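Local coordinates for protein putative archaeal ammonia monooxygenase subunit B (Candidatus Nitrosocaldus yellowstonii, PDB 4O65) that probably serves as the copper-binding, cupredoxin-fold subunit of a membrane-bound monooxygenase that oxidises ammonia, at residues 15-20 against 140-145; 59-64 against 114-119. One frame throughout, in Å; residues are numbered along the deposited sequence.

Interactions 1 and 2 share the four-stranded antiparallel sheet of this cupredoxin domain, where strand 12-19 lies beside strand 59-68 and the latter beside 110-119; their centres are 11 Å apart. The two meet through backbone pairing, with probable hydrogen bonds from T18 N to T63 O (2.8 Å) and from S20 N to I61 O (2.8 Å). Interaction 1 joins the edge strand of that sheet to strand 137-149 of the second sheet, next to the copper site that includes H126 and H128: the side chain of M144 comes to about 8 Å from the copper ion. Interaction 2 lies deeper in the domain, the side chain of L60 being about 12 Å from the copper ion, and its 114-119 strand carries C116 of the disulfide.

Interaction 1: residues 15-20 against 140-145; sequences EDETFS and LGPGMS
The F19 ring turns one face to M144, whose CB sits over it, 3.8 Å from the centroid and 22° off the normal, as a CH-pi contact. CB is displaced toward the rim and lies closest to CD1 and CE1. Bent at chi2 and chi3, the M144 chain folds back along F19: CE reaches F19 CB at 3.7 Å, and SD stands obliquely above the rim of the ring, 5.3 Å from its centroid, in a Met-aromatic contact. The two side chains run past each other in opposite directions. They bridge two sheets of a cupredoxin fold, strand 12-19 edging one and strand 137-149 belonging to the other, close to the copper ligands H126 and H128. P142 O lies at the edge of the F19 ring, near its plane. E17, two residues before F19 on the same strand, slides past P142 in the opposite direction, its CG anti to the backbone N (chi1 -180°) and the chain extended, which carries the carboxylate across to 141-142. There E17 OE2 lies alongside the proline ring, 3.4 Å from P142 CD, and 2.5 Å from P142 O, while E17 OE1 is hydrogen-bonded to T129 OG1. G141 O accepts a hydrogen bond from ND1 of the copper ligand H128, a second-shell contact to the metal site.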
ATOM      1  N   GLU A  15      13.839   7.633   1.289  1.00 18.33           N
ATOM      2  CA  GLU A  15      14.799   7.666   0.201  1.00 20.02           C
ATOM      3  C   GLU A  15      14.670   6.446  -0.746  1.00 19.65           C
ATOM      4  O   GLU A  15      14.125   5.390  -0.352  1.00 19.28           O
ATOM      5  CB  GLU A  15      16.221   7.708   0.780  1.00 20.61           C
ATOM      6  CG  GLU A  15      16.435   8.944   1.707  1.00 22.84           C
ATOM      7  CD  GLU A  15      17.879   9.104   2.161  1.00 29.07           C
ATOM      8  OE1 GLU A  15      18.785   8.367   1.668  1.00 28.68           O
ATOM      9  OE2 GLU A  15      18.106   9.952   3.046  1.00 28.17           O
ATOM     10  N   ASP A  16      15.117   6.644  -1.994  1.00 20.00           N
ATOM     11  CA  ASP A  16      15.220   5.509  -2.956  1.00 22.78           C
ATOM     12  C   ASP A  16      13.881   4.828  -3.199  1.00 22.39           C
ATOM     13  O   ASP A  16      13.805   3.609  -3.394  1.00 21.90           O
ATOM     14  CB  ASP A  16      16.264   4.552  -2.455  1.00 23.63           C
ATOM     15  CG  ASP A  16      17.642   5.258  -2.338  1.00 27.34           C
ATOM     16  OD1 ASP A  16      18.055   5.862  -3.307  1.00 32.92           O
ATOM     17  OD2 ASP A  16      18.170   5.327  -1.265  1.00 30.73           O
ATOM     18  N   GLU A  17      12.823   5.628  -3.186  1.00 21.24           N
ATOM     19  CA  GLU A  17      11.462   5.061  -3.370  1.00 21.08           C
ATOM     20  C   GLU A  17      11.346   4.478  -4.804  1.00 23.48           C
ATOM     21  O   GLU A  17      11.780   5.134  -5.786  1.00 23.46           O
ATOM     22  CB  GLU A  17      10.479   6.160  -3.137  1.00 21.00           C
ATOM     23  CG  GLU A  17       9.024   5.721  -3.291  1.00 21.71           C
ATOM     24  CD  GLU A  17       8.105   6.911  -3.248  1.00 23.27           C
ATOM     25  OE1 GLU A  17       7.200   6.940  -2.398  1.00 22.38           O
ATOM     26  OE2 GLU A  17       8.267   7.829  -4.083  1.00 22.60           O
ATOM     27  N   THR A  18      10.801   3.235  -4.951  1.00 20.65           N
ATOM     28  CA  THR A  18      10.667   2.656  -6.275  1.00 21.61           C
ATOM     29  C   THR A  18       9.271   2.074  -6.338  1.00 20.44           C
ATOM     30  O   THR A  18       8.853   1.502  -5.340  1.00 19.30           O
ATOM     31  CB  THR A  18      11.652   1.487  -6.495  1.00 24.11           C
ATOM     32  OG1 THR A  18      12.981   2.007  -6.422  1.00 29.04           O
ATOM     33  CG2 THR A  18      11.402   0.873  -7.855  1.00 24.98           C
ATOM     34  N   PHE A  19       8.599   2.213  -7.486  1.00 19.64           N
ATOM     35  CA  PHE A  19       7.272   1.646  -7.660  1.00 19.36           C
ATOM     36  C   PHE A  19       7.421   0.547  -8.689  1.00 18.62           C
ATOM     37  O   PHE A  19       8.079   0.738  -9.754  1.00 20.12           O
ATOM     38  CB  PHE A  19       6.302   2.703  -8.207  1.00 20.06           C
ATOM     39  CG  PHE A  19       5.992   3.796  -7.218  1.00 22.15           C
ATOM     40  CD1 PHE A  19       6.876   4.859  -7.041  1.00 24.25           C
ATOM     41  CD2 PHE A  19       4.819   3.744  -6.473  1.00 23.96           C
ATOM     42  CE1 PHE A  19       6.594   5.865  -6.124  1.00 27.05           C
ATOM     43  CE2 PHE A  19       4.526   4.750  -5.524  1.00 25.32           C
ATOM     44  CZ  PHE A  19       5.427   5.812  -5.375  1.00 22.53           C
ATOM     45  N   SER A  20       6.757  -0.591  -8.442  1.00 18.39           N
ATOM     46  CA  SER A  20       6.949  -1.742  -9.375  1.00 19.63           C
ATOM     47  C   SER A  20       6.209  -1.570 -10.708  1.00 22.39           C
ATOM     48  O   SER A  20       6.474  -2.310 -11.657  1.00 23.39           O
ATOM     49  CB  SER A  20       6.469  -3.049  -8.719  1.00 19.97           C
ATOM     50  OG  SER A  20       5.069  -2.945  -8.393  1.00 18.08           O
ATOM     51  N   LEU A 140       6.235  12.642   3.223  1.00 16.30           N
ATOM     52  CA  LEU A 140       5.800  11.999   1.980  1.00 17.50           C
ATOM     53  C   LEU A 140       6.994  11.845   1.056  1.00 18.26           C
ATOM     54  O   LEU A 140       7.802  12.798   0.915  1.00 19.09           O
ATOM     55  CB  LEU A 140       4.779  12.870   1.249  1.00 18.29           C
ATOM     56  CG  LEU A 140       3.420  13.022   1.980  1.00 20.40           C
ATOM     57  CD1 LEU A 140       2.522  13.911   1.128  1.00 21.56           C
ATOM     58  CD2 LEU A 140       2.742  11.688   2.164  1.00 20.61           C
ATOM     59  N   GLY A 141       7.116  10.679   0.436  1.00 18.43           N
ATOM     60  CA  GLY A 141       8.175  10.515  -0.575  1.00 19.09           C
ATOM     61  C   GLY A 141       7.684  11.141  -1.890  1.00 20.48           C
ATOM     62  O   GLY A 141       6.553  11.646  -1.995  1.00 20.67           O
ATOM     63  N   PRO A 142       8.528  11.088  -2.924  1.00 21.88           N
ATOM     64  CA  PRO A 142       8.256  11.627  -4.250  1.00 24.14           C
ATOM     65  C   PRO A 142       7.017  10.924  -4.828  1.00 25.03           C
ATOM     66  O   PRO A 142       6.780   9.755  -4.579  1.00 26.23           O
ATOM     67  CB  PRO A 142       9.487  11.139  -5.078  1.00 25.35           C
ATOM     68  CG  PRO A 142      10.551  10.914  -4.106  1.00 25.88           C
ATOM     69  CD  PRO A 142       9.891  10.543  -2.792  1.00 22.41           C
ATOM     70  N   GLY A 143       6.187  11.632  -5.547  1.00 28.47           N
ATOM     71  CA  GLY A 143       4.996  10.896  -6.050  1.00 27.79           C
ATOM     72  C   GLY A 143       5.310  10.113  -7.314  1.00 28.24           C
ATOM     73  O   GLY A 143       6.367  10.304  -7.922  1.00 27.68           O
ATOM     74  N   MET A 144       4.395   9.227  -7.714  1.00 24.18           N
ATOM     75  CA  MET A 144       4.439   8.691  -9.069  1.00 25.38           C
ATOM     76  C   MET A 144       3.010   8.458  -9.536  1.00 24.18           C
ATOM     77  O   MET A 144       2.153   8.053  -8.739  1.00 22.36           O
ATOM     78  CB  MET A 144       5.196   7.381  -9.014  1.00 28.36           C
ATOM     79  CG  MET A 144       4.741   6.456 -10.071  1.00 34.54           C
ATOM     80  SD  MET A 144       6.036   6.803 -11.224  1.00 43.64           S
ATOM     81  CE  MET A 144       6.784   5.232 -10.910  1.00 35.48           C
ATOM     82  N   SER A 145       2.733   8.802 -10.792  1.00 24.02           N
ATOM     83  CA  SER A 145       1.404   8.608 -11.354  1.00 25.10           C
ATOM     84  C   SER A 145       1.152   7.130 -11.701  1.00 23.75           C
ATOM     85  O   SER A 145       1.975   6.503 -12.343  1.00 24.23           O
ATOM     86  CB  SER A 145       1.196   9.546 -12.555  1.00 27.95           C
ATOM     87  OG  SER A 145      -0.121   9.370 -13.041  1.00 32.93           O
TER

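Interaction 2: residues 59-64 against 114-119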
ATOM      1  N   VAL A  59      -1.510  -5.782  -8.373  1.00 17.52           N
ATOM      2  CA  VAL A  59      -0.606  -5.608  -7.237  1.00 17.99           C
ATOM      3  C   VAL A  59       0.505  -4.608  -7.549  1.00 16.98           C
ATOM      4  O   VAL A  59       1.150  -4.670  -8.597  1.00 17.45           O
ATOM      5  CB  VAL A  59      -0.027  -6.959  -6.780  1.00 19.05           C
ATOM      6  CG1 VAL A  59       1.119  -6.777  -5.783  1.00 19.27           C
ATOM      7  CG2 VAL A  59      -1.149  -7.807  -6.197  1.00 18.33           C
ATOM      8  N   LEU A  60       0.709  -3.720  -6.592  1.00 17.49           N
ATOM      9  CA  LEU A  60       1.816  -2.724  -6.581  1.00 17.02           C
ATOM     10  C   LEU A  60       2.746  -3.021  -5.449  1.00 17.18           C
ATOM     11  O   LEU A  60       2.289  -3.166  -4.285  1.00 18.24           O
ATOM     12  CB  LEU A  60       1.192  -1.304  -6.334  1.00 16.80           C
ATOM     13  CG  LEU A  60       2.265  -0.182  -6.203  1.00 17.63           C
ATOM     14  CD1 LEU A  60       3.009   0.029  -7.540  1.00 18.99           C
ATOM     15  CD2 LEU A  60       1.471   1.089  -5.827  1.00 18.29           C
ATOM     16  N   ILE A  61       4.057  -3.028  -5.744  1.00 17.63           N
ATOM     17  CA  ILE A  61       5.089  -3.022  -4.723  1.00 16.59           C
ATOM     18  C   ILE A  61       5.797  -1.659  -4.708  1.00 16.62           C
ATOM     19  O   ILE A  61       6.230  -1.155  -5.760  1.00 16.83           O
ATOM     20  CB  ILE A  61       6.147  -4.128  -5.022  1.00 17.48           C
ATOM     21  CG1 ILE A  61       5.484  -5.541  -4.968  1.00 18.69           C
ATOM     22  CG2 ILE A  61       7.288  -4.044  -3.983  1.00 18.36           C
ATOM     23  CD1 ILE A  61       6.472  -6.665  -5.370  1.00 20.28           C
ATOM     24  N   VAL A  62       5.939  -1.096  -3.501  1.00 16.08           N
ATOM     25  CA  VAL A  62       6.694   0.145  -3.356  1.00 17.02           C
ATOM     26  C   VAL A  62       7.803  -0.197  -2.381  1.00 16.63           C
ATOM     27  O   VAL A  62       7.525  -0.713  -1.264  1.00 18.18           O
ATOM     28  CB  VAL A  62       5.813   1.300  -2.759  1.00 18.23           C
ATOM     29  CG1 VAL A  62       6.662   2.614  -2.718  1.00 19.80           C
ATOM     30  CG2 VAL A  62       4.520   1.446  -3.561  1.00 19.02           C
ATOM     31  N   THR A  63       9.034   0.144  -2.747  1.00 16.82           N
ATOM     32  CA  THR A  63      10.135  -0.119  -1.832  1.00 18.18           C
ATOM     33  C   THR A  63      10.945   1.154  -1.633  1.00 17.59           C
ATOM     34  O   THR A  63      10.841   2.079  -2.454  1.00 18.52           O
ATOM     35  CB  THR A  63      11.087  -1.235  -2.339  1.00 18.91           C
ATOM     36  OG1 THR A  63      11.497  -0.931  -3.698  1.00 21.56           O
ATOM     37  CG2 THR A  63      10.351  -2.619  -2.353  1.00 18.31           C
ATOM     38  N   GLY A  64      11.720   1.189  -0.552  1.00 18.37           N
ATOM     39  CA  GLY A  64      12.605   2.360  -0.290  1.00 18.57           C
ATOM     40  C   GLY A  64      13.338   2.179   1.018  1.00 19.32           C
ATOM     41  O   GLY A  64      13.415   1.053   1.543  1.00 19.34           O
ATOM     42  N   LYS A 114       9.050  -2.181   2.496  1.00 18.51           N
ATOM     43  CA  LYS A 114       8.375  -2.721   1.320  1.00 19.68           C
ATOM     44  C   LYS A 114       6.877  -2.728   1.628  1.00 20.49           C
ATOM     45  O   LYS A 114       6.417  -3.281   2.664  1.00 22.08           O
ATOM     46  CB  LYS A 114       8.870  -4.118   0.965  1.00 20.62           C
ATOM     47  CG  LYS A 114       7.978  -4.797  -0.123  1.00 22.45           C
ATOM     48  CD  LYS A 114       8.763  -5.980  -0.691  1.00 24.45           C
ATOM     49  CE  LYS A 114       7.918  -6.882  -1.607  1.00 25.83           C
ATOM     50  NZ  LYS A 114       8.723  -7.972  -2.305  1.00 28.63           N
ATOM     51  N   LEU A 115       6.117  -2.080   0.754  1.00 18.43           N
ATOM     52  CA  LEU A 115       4.665  -2.057   0.856  1.00 20.00           C
ATOM     53  C   LEU A 115       4.118  -2.804  -0.358  1.00 20.10           C
ATOM     54  O   LEU A 115       4.599  -2.618  -1.506  1.00 20.93           O
ATOM     55  CB  LEU A 115       4.142  -0.625   0.756  1.00 20.57           C
ATOM     56  CG  LEU A 115       4.923   0.424   1.551  1.00 23.18           C
ATOM     57  CD1 LEU A 115       4.232   1.763   1.355  1.00 23.32           C
ATOM     58  CD2 LEU A 115       4.905  -0.005   2.999  1.00 23.75           C
ATOM     59  N   CYS A 116       3.150  -3.677  -0.093  1.00 19.70           N
ATOM     60  CA  CYS A 116       2.535  -4.446  -1.170  1.00 18.64           C
ATOM     61  C   CYS A 116       1.038  -4.164  -1.044  1.00 18.11           C
ATOM     62  O   CYS A 116       0.490  -4.395   0.036  1.00 18.70           O
ATOM     63  CB  CYS A 116       2.765  -5.918  -0.987  1.00 21.89           C
ATOM     64  SG  CYS A 116       2.269  -6.814  -2.518  1.00 29.12           S
ATOM     65  N   LEU A 117       0.417  -3.696  -2.130  1.00 18.07           N
ATOM     66  CA  LEU A 117      -1.007  -3.252  -2.128  1.00 19.02           C
ATOM     67  C   LEU A 117      -1.739  -3.783  -3.340  1.00 18.70           C
ATOM     68  O   LEU A 117      -1.120  -4.081  -4.360  1.00 19.32           O
ATOM     69  CB  LEU A 117      -1.121  -1.703  -2.196  1.00 21.27           C
ATOM     70  CG  LEU A 117      -0.450  -0.959  -1.025  1.00 22.46           C
ATOM     71  CD1 LEU A 117       0.878  -0.405  -1.503  1.00 24.85           C
ATOM     72  CD2 LEU A 117      -1.365   0.145  -0.527  1.00 26.01           C
ATOM     73  N   SER A 118      -3.042  -3.952  -3.172  1.00 17.78           N
ATOM     74  CA  SER A 118      -3.962  -4.282  -4.250  1.00 17.61           C
ATOM     75  C   SER A 118      -4.732  -3.011  -4.656  1.00 18.05           C
ATOM     76  O   SER A 118      -5.276  -2.290  -3.785  1.00 19.51           O
ATOM     77  CB  SER A 118      -4.981  -5.308  -3.737  1.00 18.18           C
ATOM     78  OG  SER A 118      -5.937  -5.485  -4.760  1.00 17.94           O
ATOM     79  N   ALA A 119      -4.735  -2.678  -5.944  1.00 17.77           N
ATOM     80  CA  ALA A 119      -5.609  -1.596  -6.427  1.00 18.00           C
ATOM     81  C   ALA A 119      -7.045  -2.087  -6.444  1.00 19.15           C
ATOM     82  O   ALA A 119      -7.359  -3.117  -7.092  1.00 18.98           O
ATOM     83  CB  ALA A 119      -5.204  -1.214  -7.852  1.00 19.27           C
TER
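V59 CG1 presses on the sulfur of C116, 3.5 Å from SG, at the closely packed end of this antiparallel pair. CG1 is anti to the backbone N of V59 (chi1 169°), and SG is likewise anti to the N of C116, which brings methyl and sulfur together on the face they share with I61. That sulfur is tied to C51 by a disulfide. Between the strands, L60 and L117 exchange two hydrogen bonds, N to O of each 2.9 Å, and V62 and L115 exchange the next two, N to O of each 2.8 Å, the one from L115 N nearly straight with 174° at the hydrogen. Packing between V62 and L115 on the opposite face is looser, CB to CB 4.3 Å, although both residues are buried. The partly exposed end belongs to K114, which stretches out fully and lays its aliphatic chain over two neighbours: CG is 3.9 Å from T63 CG2, and CE is 3.8 Å from I61 CG2. T63 and K114 point the same way, side by side. In the cupredoxin sheet, strands 59-68 and 110-119 are the two inner strands, with strand 12-19 flanking 59-68 and strand 91-97 flanking 110-119, while L60 reaches I146 of strand 137-149 in the second sheet.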